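Local coordinates for IroE protein (Escherichia coli, PDB 2GZS) that hydrolyses the trilactone ring of enterobactin and its glucosylated salmochelin forms, preferring the iron-free siderophores and releasing mainly linearized trimers, at residues P1-F13 with M55-S67. Sequence-based numbering, arbitrary orientation.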
ATOM      1  N   PRO A   1       6.203 -15.375   2.460  1.00124.27           N
ATOM      2  CA  PRO A   1       6.057 -16.047   1.167  1.00104.18           C
ATOM      3  C   PRO A   1       5.531 -17.466   1.325  1.00 73.24           C
ATOM      4  O   PRO A   1       4.891 -18.044   0.451  1.00 29.46           O
ATOM      5  CB  PRO A   1       7.500 -16.113   0.656  1.00120.78           C
ATOM      6  CG  PRO A   1       8.353 -16.086   1.883  1.00127.08           C
ATOM      7  CD  PRO A   1       7.614 -15.227   2.878  1.00128.75           C
ATOM      8  N   ASN A   2       5.847 -18.010   2.507  1.00 56.97           N
ATOM      9  CA  ASN A   2       5.610 -19.436   2.669  1.00 38.08           C
ATOM     10  C   ASN A   2       4.118 -19.719   2.539  1.00 24.20           C
ATOM     11  O   ASN A   2       3.962 -20.793   1.959  1.00 23.07           O
ATOM     12  CB  ASN A   2       6.122 -20.048   3.966  1.00 48.03           C
ATOM     13  CG  ASN A   2       7.610 -20.309   3.790  1.00 30.29           C
ATOM     14  OD1 ASN A   2       7.966 -21.109   2.915  1.00 69.73           O
ATOM     15  ND2 ASN A   2       8.384 -19.604   4.596  1.00 56.86           N
ATOM     16  N   ILE A   3       3.139 -18.887   2.901  1.00 20.88           N
ATOM     17  CA  ILE A   3       1.773 -19.388   2.614  1.00 20.56           C
ATOM     18  C   ILE A   3       1.557 -19.537   1.123  1.00 22.02           C
ATOM     19  O   ILE A   3       0.744 -20.375   0.686  1.00 22.30           O
ATOM     20  CB  ILE A   3       0.645 -18.515   3.218  1.00 23.20           C
ATOM     21  CG1 ILE A   3      -0.690 -19.229   3.135  1.00 26.12           C
ATOM     22  CG2 ILE A   3       0.712 -17.136   2.573  1.00 21.92           C
ATOM     23  CD1 ILE A   3      -1.886 -18.747   3.900  1.00 28.42           C
ATOM     24  N   ALA A   4       2.259 -18.746   0.312  1.00 21.82           N
ATOM     25  CA  ALA A   4       2.184 -18.980  -1.121  1.00 21.37           C
ATOM     26  C   ALA A   4       2.717 -20.348  -1.558  1.00 36.75           C
ATOM     27  O   ALA A   4       2.221 -20.981  -2.504  1.00 28.01           O
ATOM     28  CB  ALA A   4       3.017 -17.939  -1.869  1.00 22.61           C
ATOM     29  N   ASP A   5       3.766 -20.803  -0.881  1.00 28.22           N
ATOM     30  CA  ASP A   5       4.400 -22.068  -1.190  1.00 27.36           C
ATOM     31  C   ASP A   5       3.521 -23.223  -0.709  1.00 23.43           C
ATOM     32  O   ASP A   5       3.432 -24.248  -1.378  1.00 30.62           O
ATOM     33  CB  ASP A   5       5.784 -22.233  -0.515  1.00 27.40           C
ATOM     34  CG  ASP A   5       6.706 -21.108  -0.980  1.00 33.73           C
ATOM     35  OD1 ASP A   5       6.948 -21.025  -2.201  1.00 37.66           O
ATOM     36  OD2 ASP A   5       7.153 -20.339  -0.122  1.00 25.01           O
ATOM     37  N   LYS A   6       2.903 -23.021   0.457  1.00 19.78           N
ATOM     38  CA  LYS A   6       2.057 -24.053   1.067  1.00 20.23           C
ATOM     39  C   LYS A   6       0.682 -24.125   0.446  1.00 23.21           C
ATOM     40  O   LYS A   6       0.146 -25.234   0.312  1.00 31.38           O
ATOM     41  CB  LYS A   6       1.983 -23.788   2.570  1.00 29.65           C
ATOM     42  CG  LYS A   6       0.595 -23.912   3.176  1.00 45.52           C
ATOM     43  CD  LYS A   6       0.668 -23.661   4.680  1.00 38.83           C
ATOM     44  CE  LYS A   6      -0.100 -24.720   5.451  1.00 51.19           C
ATOM     45  NZ  LYS A   6      -0.265 -24.323   6.887  1.00 83.78           N
ATOM     46  N   GLY A   7       0.080 -23.012   0.017  1.00 21.23           N
ATOM     47  CA  GLY A   7      -1.290 -23.115  -0.520  1.00 23.69           C
ATOM     48  C   GLY A   7      -2.334 -22.879   0.545  1.00 21.55           C
ATOM     49  O   GLY A   7      -2.039 -23.007   1.722  1.00 24.77           O
ATOM     50  N   SER A   8      -3.536 -22.481   0.141  1.00 18.16           N
ATOM     51  CA  SER A   8      -4.633 -22.246   1.053  1.00 17.08           C
ATOM     52  C   SER A   8      -5.935 -22.748   0.432  1.00 22.17           C
ATOM     53  O   SER A   8      -6.123 -22.685  -0.809  1.00 18.63           O
ATOM     54  CB  SER A   8      -4.778 -20.777   1.430  1.00 16.94           C
ATOM     55  OG  SER A   8      -5.954 -20.533   2.141  1.00 18.99           O
ATOM     56  N   VAL A   9      -6.832 -23.242   1.310  1.00 15.81           N
ATOM     57  CA  VAL A   9      -8.091 -23.624   0.693  1.00 17.76           C
ATOM     58  C   VAL A   9      -8.855 -22.421   0.220  1.00 21.30           C
ATOM     59  O   VAL A   9      -9.793 -22.484  -0.566  1.00 18.34           O
ATOM     60  CB  VAL A   9      -8.946 -24.434   1.697  1.00 20.43           C
ATOM     61  CG1 VAL A   9      -8.414 -25.818   1.873  1.00 24.88           C
ATOM     62  CG2 VAL A   9      -8.977 -23.717   3.061  1.00 27.87           C
ATOM     63  N   PHE A  10      -8.543 -21.179   0.689  1.00 15.63           N
ATOM     64  CA  PHE A  10      -9.327 -20.026   0.364  1.00 13.27           C
ATOM     65  C   PHE A  10      -8.844 -19.244  -0.885  1.00 11.22           C
ATOM     66  O   PHE A  10      -9.602 -18.519  -1.469  1.00 15.18           O
ATOM     67  CB  PHE A  10      -9.263 -19.077   1.600  1.00 18.21           C
ATOM     68  CG  PHE A  10     -10.085 -19.628   2.794  1.00 13.29           C
ATOM     69  CD1 PHE A  10     -11.449 -19.620   2.732  1.00 15.09           C
ATOM     70  CD2 PHE A  10      -9.372 -20.128   3.877  1.00 18.51           C
ATOM     71  CE1 PHE A  10     -12.163 -20.121   3.835  1.00 19.40           C
ATOM     72  CE2 PHE A  10     -10.062 -20.642   4.971  1.00 18.42           C
ATOM     73  CZ  PHE A  10     -11.433 -20.651   4.883  1.00 19.21           C
ATOM     74  N   TYR A  11      -7.573 -19.444  -1.208  1.00 13.98           N
ATOM     75  CA  TYR A  11      -6.869 -18.615  -2.200  1.00 14.21           C
ATOM     76  C   TYR A  11      -5.789 -19.445  -2.884  1.00 11.44           C
ATOM     77  O   TYR A  11      -5.245 -20.377  -2.326  1.00 14.44           O
ATOM     78  CB  TYR A  11      -6.116 -17.459  -1.503  1.00 11.86           C
ATOM     79  CG  TYR A  11      -6.797 -16.162  -1.279  1.00 11.35           C
ATOM     80  CD1 TYR A  11      -7.768 -15.995  -0.287  1.00 14.50           C
ATOM     81  CD2 TYR A  11      -6.517 -15.033  -2.068  1.00  9.49           C
ATOM     82  CE1 TYR A  11      -8.461 -14.825  -0.020  1.00 11.20           C
ATOM     83  CE2 TYR A  11      -7.203 -13.851  -1.806  1.00 12.28           C
ATOM     84  CZ  TYR A  11      -8.152 -13.714  -0.801  1.00 11.13           C
ATOM     85  OH  TYR A  11      -8.825 -12.540  -0.558  1.00 12.40           O
ATOM     86  N   HIS A  12      -5.454 -19.112  -4.128  1.00 13.30           N
ATOM     87  CA  HIS A  12      -4.332 -19.729  -4.826  1.00 12.90           C
ATOM     88  C   HIS A  12      -3.310 -18.639  -5.182  1.00 12.67           C
ATOM     89  O   HIS A  12      -3.666 -17.506  -5.377  1.00 14.21           O
ATOM     90  CB  HIS A  12      -4.732 -20.432  -6.124  1.00 16.79           C
ATOM     91  CG  HIS A  12      -5.559 -19.761  -7.150  1.00 14.35           C
ATOM     92  ND1 HIS A  12      -6.890 -19.500  -7.012  1.00 15.68           N
ATOM     93  CD2 HIS A  12      -5.234 -19.278  -8.387  1.00 20.86           C
ATOM     94  CE1 HIS A  12      -7.411 -18.905  -8.078  1.00 17.29           C
ATOM     95  NE2 HIS A  12      -6.389 -18.768  -8.902  1.00 21.59           N
ATOM     96  N   PHE A  13      -2.085 -19.059  -5.285  1.00 13.12           N
ATOM     97  CA  PHE A  13      -1.003 -18.065  -5.378  1.00 13.98           C
ATOM     98  C   PHE A  13      -0.111 -18.319  -6.568  1.00 16.64           C
ATOM     99  O   PHE A  13       0.123 -19.445  -6.961  1.00 17.70           O
ATOM    100  CB  PHE A  13      -0.119 -18.240  -4.147  1.00 18.90           C
ATOM    101  CG  PHE A  13      -0.828 -17.990  -2.852  1.00 18.18           C
ATOM    102  CD1 PHE A  13      -0.754 -16.753  -2.261  1.00 16.20           C
ATOM    103  CD2 PHE A  13      -1.570 -19.035  -2.269  1.00 20.39           C
ATOM    104  CE1 PHE A  13      -1.420 -16.553  -1.065  1.00 20.94           C
ATOM    105  CE2 PHE A  13      -2.224 -18.804  -1.070  1.00 23.59           C
ATOM    106  CZ  PHE A  13      -2.160 -17.567  -0.481  1.00 17.97           C
HETATM  107  N   MSE A  55       3.591 -11.374   3.119  1.00 10.39           N
HETATM  108  CA  MSE A  55       3.359 -12.830   2.900  1.00 10.95           C
HETATM  109  C   MSE A  55       3.706 -13.652   4.115  1.00 12.64           C
HETATM  110  O   MSE A  55       2.996 -14.640   4.349  1.00 17.11           O
HETATM  111  CB  MSE A  55       4.158 -13.318   1.702  1.00 13.36           C
HETATM  112  CG  MSE A  55       3.600 -12.669   0.410  1.00 14.08           C
HETATM  113 SE   MSE A  55       1.779 -13.179  -0.007  1.00 18.79          SE
HETATM  114  CE  MSE A  55       2.108 -14.981  -0.137  1.00 24.61           C
ATOM    115  N   ASP A  56       4.727 -13.293   4.846  1.00 11.47           N
ATOM    116  CA  ASP A  56       5.063 -14.025   6.060  1.00 12.46           C
ATOM    117  C   ASP A  56       3.947 -13.904   7.083  1.00 15.48           C
ATOM    118  O   ASP A  56       3.920 -14.791   7.985  1.00 17.37           O
ATOM    119  CB  ASP A  56       6.331 -13.399   6.647  1.00 16.71           C
ATOM    120  CG  ASP A  56       6.729 -14.032   7.983  1.00 33.71           C
ATOM    121  OD1 ASP A  56       7.477 -15.029   7.918  1.00 42.73           O
ATOM    122  OD2 ASP A  56       6.311 -13.559   9.065  1.00 89.78           O
ATOM    123  N   ARG A  57       3.109 -12.897   7.074  1.00 12.26           N
ATOM    124  CA  ARG A  57       2.090 -12.654   8.135  1.00 11.38           C
ATOM    125  C   ARG A  57       0.730 -13.084   7.610  1.00 13.90           C
ATOM    126  O   ARG A  57      -0.231 -13.071   8.381  1.00 19.34           O
ATOM    127  CB  ARG A  57       2.101 -11.169   8.502  1.00 17.66           C
ATOM    128  CG  ARG A  57       3.347 -10.688   9.221  1.00 13.95           C
ATOM    129  CD  ARG A  57       3.525  -9.187   9.132  1.00 18.37           C
ATOM    130  NE  ARG A  57       4.499  -8.687  10.076  1.00 27.70           N
ATOM    131  CZ  ARG A  57       5.777  -8.842  10.239  1.00 40.44           C
ATOM    132  NH1 ARG A  57       6.488  -9.622   9.423  1.00 93.34           N
ATOM    133  NH2 ARG A  57       6.398  -8.212  11.250  1.00 31.20           N
ATOM    134  N   LEU A  58       0.567 -13.444   6.339  1.00 12.13           N
ATOM    135  CA  LEU A  58      -0.732 -13.815   5.806  1.00 14.30           C
ATOM    136  C   LEU A  58      -1.095 -15.202   6.316  1.00 20.83           C
ATOM    137  O   LEU A  58      -0.217 -16.057   6.316  1.00 20.85           O
ATOM    138  CB  LEU A  58      -0.677 -13.725   4.287  1.00 16.54           C
ATOM    139  CG  LEU A  58      -1.964 -13.804   3.514  1.00 20.84           C
ATOM    140  CD1 LEU A  58      -2.830 -12.589   3.877  1.00 24.32           C
ATOM    141  CD2 LEU A  58      -1.728 -13.837   1.985  1.00 17.90           C
ATOM    142  N   ASP A  59      -2.337 -15.339   6.795  1.00 19.03           N
ATOM    143  CA  ASP A  59      -2.656 -16.646   7.394  1.00 20.08           C
ATOM    144  C   ASP A  59      -4.109 -16.975   7.010  1.00 16.91           C
ATOM    145  O   ASP A  59      -4.850 -16.120   6.537  1.00 17.16           O
ATOM    146  CB  ASP A  59      -2.447 -16.697   8.898  1.00 26.57           C
ATOM    147  CG  ASP A  59      -3.210 -15.655   9.686  1.00 26.01           C
ATOM    148  OD1 ASP A  59      -4.272 -15.168   9.267  1.00 29.85           O
ATOM    149  OD2 ASP A  59      -2.725 -15.256  10.767  1.00 47.61           O
ATOM    150  N   ASP A  60      -4.417 -18.265   7.277  1.00 18.02           N
ATOM    151  CA  ASP A  60      -5.731 -18.727   6.835  1.00 23.69           C
ATOM    152  C   ASP A  60      -6.855 -18.007   7.582  1.00 19.79           C
ATOM    153  O   ASP A  60      -7.917 -17.873   6.954  1.00 19.50           O
ATOM    154  CB  ASP A  60      -5.853 -20.255   6.998  1.00 23.23           C
ATOM    155  CG  ASP A  60      -5.441 -21.100   5.812  1.00 39.43           C
ATOM    156  OD1 ASP A  60      -5.283 -20.597   4.678  1.00 30.60           O
ATOM    157  OD2 ASP A  60      -5.252 -22.336   6.000  1.00 37.12           O
ATOM    158  N   GLU A  61      -6.691 -17.609   8.857  1.00 16.19           N
ATOM    159  CA  GLU A  61      -7.807 -16.942   9.539  1.00 20.05           C
ATOM    160  C   GLU A  61      -8.146 -15.633   8.818  1.00 17.29           C
ATOM    161  O   GLU A  61      -9.301 -15.326   8.656  1.00 18.75           O
ATOM    162  CB  GLU A  61      -7.619 -16.536  11.017  1.00 39.79           C
ATOM    163  CG  GLU A  61      -8.751 -15.734  11.618  1.00 55.93           C
ATOM    164  CD  GLU A  61      -8.735 -14.283  12.037  1.00 76.32           C
ATOM    165  OE1 GLU A  61      -7.903 -13.431  11.580  1.00 43.31           O
ATOM    166  OE2 GLU A  61      -9.641 -13.909  12.889  1.00 28.88           O
ATOM    167  N   LEU A  62      -7.169 -14.826   8.371  1.00 13.70           N
ATOM    168  CA  LEU A  62      -7.493 -13.636   7.622  1.00 14.89           C
ATOM    169  C   LEU A  62      -8.153 -13.975   6.283  1.00 12.18           C
ATOM    170  O   LEU A  62      -9.143 -13.358   5.970  1.00 14.70           O
ATOM    171  CB  LEU A  62      -6.198 -12.795   7.393  1.00 16.39           C
ATOM    172  CG  LEU A  62      -6.442 -11.514   6.559  1.00 13.08           C
ATOM    173  CD1 LEU A  62      -7.288 -10.451   7.170  1.00 17.31           C
ATOM    174  CD2 LEU A  62      -5.061 -10.930   6.244  1.00 14.11           C
ATOM    175  N   LEU A  63      -7.589 -14.966   5.586  1.00 12.56           N
ATOM    176  CA  LEU A  63      -8.216 -15.316   4.294  1.00 12.66           C
ATOM    177  C   LEU A  63      -9.672 -15.793   4.432  1.00 12.34           C
ATOM    178  O   LEU A  63     -10.429 -15.390   3.573  1.00 13.92           O
ATOM    179  CB  LEU A  63      -7.321 -16.352   3.615  1.00 14.73           C
ATOM    180  CG  LEU A  63      -5.845 -15.919   3.348  1.00 13.08           C
ATOM    181  CD1 LEU A  63      -5.106 -17.024   2.571  1.00 13.20           C
ATOM    182  CD2 LEU A  63      -5.778 -14.595   2.599  1.00 16.40           C
ATOM    183  N   LYS A  64      -9.909 -16.544   5.508  1.00 13.90           N
ATOM    184  CA  LYS A  64     -11.286 -16.973   5.803  1.00 15.25           C
ATOM    185  C   LYS A  64     -12.184 -15.783   6.003  1.00 14.97           C
ATOM    186  O   LYS A  64     -13.254 -15.648   5.445  1.00 17.00           O
ATOM    187  CB  LYS A  64     -11.217 -17.895   7.016  1.00 21.09           C
ATOM    188  CG  LYS A  64     -12.605 -18.270   7.556  1.00 26.28           C
ATOM    189  CD  LYS A  64     -12.365 -19.216   8.739  1.00 38.49           C
ATOM    190  CE  LYS A  64     -13.629 -19.551   9.504  1.00 57.94           C
ATOM    191  NZ  LYS A  64     -13.890 -18.640  10.658  1.00 79.50           N
ATOM    192  N   GLN A  65     -11.723 -14.790   6.811  1.00 14.21           N
ATOM    193  CA  GLN A  65     -12.580 -13.646   7.077  1.00 13.68           C
ATOM    194  C   GLN A  65     -12.850 -12.768   5.846  1.00 11.64           C
ATOM    195  O   GLN A  65     -13.865 -12.217   5.558  1.00 15.04           O
ATOM    196  CB  GLN A  65     -11.961 -12.802   8.227  1.00 18.05           C
ATOM    197  CG  GLN A  65     -12.845 -11.654   8.684  1.00 16.55           C
ATOM    198  CD  GLN A  65     -14.158 -12.159   9.342  1.00 18.19           C
ATOM    199  OE1 GLN A  65     -14.058 -13.141  10.085  1.00 26.77           O
ATOM    200  NE2 GLN A  65     -15.258 -11.508   9.044  1.00 19.76           N
ATOM    201  N   LEU A  66     -11.755 -12.586   5.032  1.00 15.02           N
ATOM    202  CA  LEU A  66     -11.952 -11.903   3.760  1.00 11.89           C
ATOM    203  C   LEU A  66     -12.995 -12.530   2.859  1.00 13.25           C
ATOM    204  O   LEU A  66     -13.736 -11.871   2.150  1.00 14.73           O
ATOM    205  CB  LEU A  66     -10.612 -11.849   2.979  1.00 12.79           C
ATOM    206  CG  LEU A  66      -9.499 -11.025   3.659  1.00 10.62           C
ATOM    207  CD1 LEU A  66      -8.240 -11.124   2.787  1.00 14.02           C
ATOM    208  CD2 LEU A  66      -9.833  -9.573   3.874  1.00 14.92           C
ATOM    209  N   SER A  67     -12.969 -13.877   2.984  1.00 15.66           N
ATOM    210  CA  SER A  67     -13.911 -14.615   2.120  1.00 19.48           C
ATOM    211  C   SER A  67     -15.335 -14.533   2.645  1.00 25.88           C
ATOM    212  O   SER A  67     -16.288 -15.013   2.021  1.00 21.92           O
ATOM    213  CB  SER A  67     -13.398 -16.058   2.078  1.00 19.76           C
ATOM    214  OG  SER A  67     -12.116 -16.187   1.526  1.00 18.37           O
TER
HETATM  215  O   HOH W   1       2.984 -17.096   5.292  1.00 30.67           O
HETATM  216  O   HOH W   2     -11.966 -17.085  -1.001  1.00 20.59           O
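Phe10 lays one ring face on helix 60-66 of this alpha/beta-hydrolase fold, in a CH-pi contact with Lys64 CA over its centre, 3.8 Å from the centroid, and Leu63 C nearer the rim; Lys64 CB touches Phe10 CZ. Tyr11, on the outermost strand 11-19 of the sheet, takes Leu63 CD2 over one face, a second CH-pi contact 4.0 Å from the centroid, and Phe10 CB at its edge; its OH bonds to Pro72 O. The Phe13 ring meets Leu58 CD2 and Leu63 CD1 at its edge, while Ala4 CA and Ile3 O of the N-terminal helix 2-6 lie over one face. Helix 2-6 and the start of strand 11-19 pack against the end of helix 51-57 and helix 60-66. Ile3 and Leu63 meet tip to tip, CD1 to CD1 at 3.9 Å. Bent at both chi2 and chi3, the selenomethionine Met55 brings CE to 3.5 Å from Ala4 CB. One water accepts from Ile3 N and donates to Met55 O, and a second links Phe10 O to Ser67 OG. In the one direct hydrogen bond between the two segments, Ser8 OG, turned away from its own backbone N (chi1 171°) and accepting from Phe10 N in an ST turn, donates to Asp60 OD1 at 2.6 Å, on the syn side, 27° out of the carboxylate plane.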